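Local structure of F5/8 type C domain protein (7JRM) at residues Val293-Ile301 with Asp319-Ser327. The protein probably recognises mucin-type glycans through its carbohydrate-binding module, as part of the O-glycopeptidase ZmpB of Clostridium perfringens. Residues are numbered along the deposited sequence; the frame is centred on the assembly and turned at random.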
# COMPACT_ATOMS: atom_id res chain seq x y z
N VAL A 293 16.84 8.98 19.06
CA VAL A 293 17.10 8.44 20.39
C VAL A 293 18.47 8.90 20.86
O VAL A 293 19.28 9.40 20.07
CB VAL A 293 17.02 6.90 20.40
CG1 VAL A 293 15.71 6.42 19.81
CG2 VAL A 293 18.19 6.30 19.66
N ASP A 294 18.74 8.74 22.16
CA ASP A 294 20.05 9.03 22.74
C ASP A 294 20.49 7.76 23.46
O ASP A 294 20.09 7.51 24.60
CB ASP A 294 19.99 10.22 23.68
CG ASP A 294 21.35 10.58 24.27
OD1 ASP A 294 22.38 10.08 23.76
OD2 ASP A 294 21.39 11.36 25.24
N LEU A 295 21.33 6.96 22.79
CA LEU A 295 21.82 5.72 23.38
C LEU A 295 22.76 5.95 24.56
O LEU A 295 23.17 4.97 25.20
CB LEU A 295 22.52 4.88 22.32
CG LEU A 295 21.67 4.44 21.12
CD1 LEU A 295 22.46 3.48 20.24
CD2 LEU A 295 20.37 3.81 21.58
N ASN A 296 23.10 7.20 24.87
CA ASN A 296 23.97 7.52 25.99
C ASN A 296 23.23 8.05 27.21
O ASN A 296 23.84 8.18 28.28
CB ASN A 296 25.03 8.55 25.56
CG ASN A 296 25.89 8.05 24.42
OD1 ASN A 296 26.07 8.74 23.42
ND2 ASN A 296 26.44 6.85 24.58
N ALA A 297 21.94 8.37 27.08
CA ALA A 297 21.18 8.92 28.20
C ALA A 297 21.02 7.88 29.30
O ALA A 297 20.78 6.70 29.03
CB ALA A 297 19.81 9.40 27.72
N VAL A 298 21.15 8.32 30.54
CA VAL A 298 21.06 7.43 31.69
C VAL A 298 19.60 7.09 31.96
O VAL A 298 18.72 7.96 31.89
CB VAL A 298 21.74 8.06 32.92
CG1 VAL A 298 21.18 9.45 33.19
CG2 VAL A 298 21.58 7.16 34.15
N ILE A 299 19.34 5.82 32.27
CA ILE A 299 18.01 5.35 32.62
C ILE A 299 17.87 5.36 34.13
O ILE A 299 18.77 4.90 34.85
CB ILE A 299 17.75 3.94 32.05
CG1 ILE A 299 17.92 3.94 30.53
CG2 ILE A 299 16.37 3.45 32.45
CD1 ILE A 299 17.04 4.95 29.82
N ASN A 300 16.75 5.89 34.62
CA ASN A 300 16.49 5.94 36.06
C ASN A 300 16.02 4.56 36.52
O ASN A 300 14.92 4.12 36.16
CB ASN A 300 15.45 7.01 36.37
CG ASN A 300 15.14 7.10 37.86
OD1 ASN A 300 14.01 6.87 38.28
ND2 ASN A 300 16.15 7.43 38.65
N ILE A 301 16.84 3.89 37.31
CA ILE A 301 16.50 2.59 37.87
C ILE A 301 16.47 2.71 39.39
O ILE A 301 17.52 2.59 40.04
CB ILE A 301 17.50 1.51 37.42
CG1 ILE A 301 17.65 1.53 35.89
CG2 ILE A 301 17.05 0.13 37.89
CD1 ILE A 301 18.68 0.55 35.37
N ASP A 319 26.30 3.92 35.50
CA ASP A 319 24.97 4.13 34.93
C ASP A 319 24.68 3.13 33.82
O ASP A 319 25.57 2.69 33.09
CB ASP A 319 24.84 5.56 34.40
CG ASP A 319 25.50 6.58 35.30
OD1 ASP A 319 26.69 6.90 35.07
OD2 ASP A 319 24.83 7.06 36.24
N ILE A 320 23.40 2.78 33.69
CA ILE A 320 22.90 1.96 32.60
C ILE A 320 22.22 2.88 31.60
O ILE A 320 21.31 3.63 31.96
CB ILE A 320 21.94 0.87 33.11
CG1 ILE A 320 22.69 -0.13 33.99
CG2 ILE A 320 21.28 0.16 31.94
CD1 ILE A 320 23.79 -0.89 33.27
N THR A 321 22.65 2.81 30.34
CA THR A 321 22.17 3.70 29.30
C THR A 321 21.03 3.05 28.52
O THR A 321 20.75 1.86 28.64
CB THR A 321 23.32 4.08 28.36
OG1 THR A 321 23.60 2.98 27.48
CG2 THR A 321 24.57 4.43 29.15
N LEU A 322 20.36 3.87 27.70
CA LEU A 322 19.35 3.34 26.79
C LEU A 322 19.97 2.39 25.79
O LEU A 322 19.38 1.36 25.44
CB LEU A 322 18.63 4.48 26.08
CG LEU A 322 17.43 4.11 25.19
CD1 LEU A 322 16.27 3.63 26.04
CD2 LEU A 322 17.02 5.30 24.34
N GLY A 323 21.17 2.72 25.29
CA GLY A 323 21.90 1.78 24.45
C GLY A 323 22.18 0.47 25.16
O GLY A 323 22.12 -0.60 24.55
N ASP A 324 22.49 0.55 26.46
CA ASP A 324 22.60 -0.67 27.26
C ASP A 324 21.26 -1.40 27.31
O ASP A 324 21.20 -2.62 27.14
CB ASP A 324 23.07 -0.34 28.67
CG ASP A 324 24.55 -0.02 28.73
OD1 ASP A 324 25.33 -0.67 28.00
OD2 ASP A 324 24.94 0.87 29.51
N MET A 325 20.17 -0.66 27.53
CA MET A 325 18.85 -1.28 27.63
C MET A 325 18.43 -1.91 26.31
O MET A 325 17.84 -3.00 26.30
CB MET A 325 17.82 -0.25 28.08
CG MET A 325 18.05 0.30 29.48
SD MET A 325 17.92 -0.96 30.75
CE MET A 325 16.27 -1.57 30.47
N TYR A 326 18.75 -1.26 25.19
CA TYR A 326 18.40 -1.81 23.88
C TYR A 326 19.14 -3.11 23.58
O TYR A 326 18.71 -3.86 22.70
CB TYR A 326 18.71 -0.79 22.78
CG TYR A 326 17.66 0.28 22.61
CD1 TYR A 326 16.57 0.37 23.47
CD2 TYR A 326 17.75 1.22 21.58
CE1 TYR A 326 15.61 1.35 23.32
CE2 TYR A 326 16.79 2.20 21.42
CZ TYR A 326 15.72 2.26 22.29
OH TYR A 326 14.76 3.24 22.14
N SER A 327 20.23 -3.39 24.30
CA SER A 327 21.05 -4.56 24.03
C SER A 327 20.61 -5.81 24.80
O SER A 327 21.14 -6.89 24.54
CB SER A 327 22.51 -4.26 24.35
OG SER A 327 22.84 -4.65 25.67
O HOH W 1 21.63 3.67 35.44
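The side chain of Leu-295 crosses that of Tyr-326 at about a right angle, its CD2 3.7 Å from ring atom CD2, while CG of Leu-322, from the same segment as the tyrosine, sits over one face of the ring, offset toward its rim. Ile-299 CG1, placed beside its own backbone N (chi1 -58°), lies 3.8 Å from Met-325 CG, and CD1 beyond it obliquely approaches CD1 of Leu-322.

These apolar side chains pack around a polar seam where a short helix begins, an instructive case of a helix start held both by its own cap and by a neighbouring loop. The hydroxyl OG1 of Thr-321, turned between its backbone N and carbonyl carbon (chi1 76°), receives the Asp-324 amide and itself donates to Leu-295 O at 3.1 Å, nearly in line with that carbonyl. The same Leu-295 O also takes the N-H of Gly-323 (N to O, 3.0 Å), the two donors gripping one acceptor. Asp-324 returns the bond, its OD2 accepting from Thr-321 N, which completes a capping box; OD2 is also salt-bridged to Lys-316. Further along, Ala-297 O accepts from Leu-322 N and Ile-299 N donates to Ile-320 O; these two backbone bonds flank Val-298 and Thr-321 and make them a single, isolated beta bridge. A water joins Ile-299 O to Ile-320 N beyond it.

Ile-301 CD1 rests on Ile-320 CB, next to helix 304-314, and Val-298 CG2 lies 3.6 Å from CB of Asp-319 at the exposed margin.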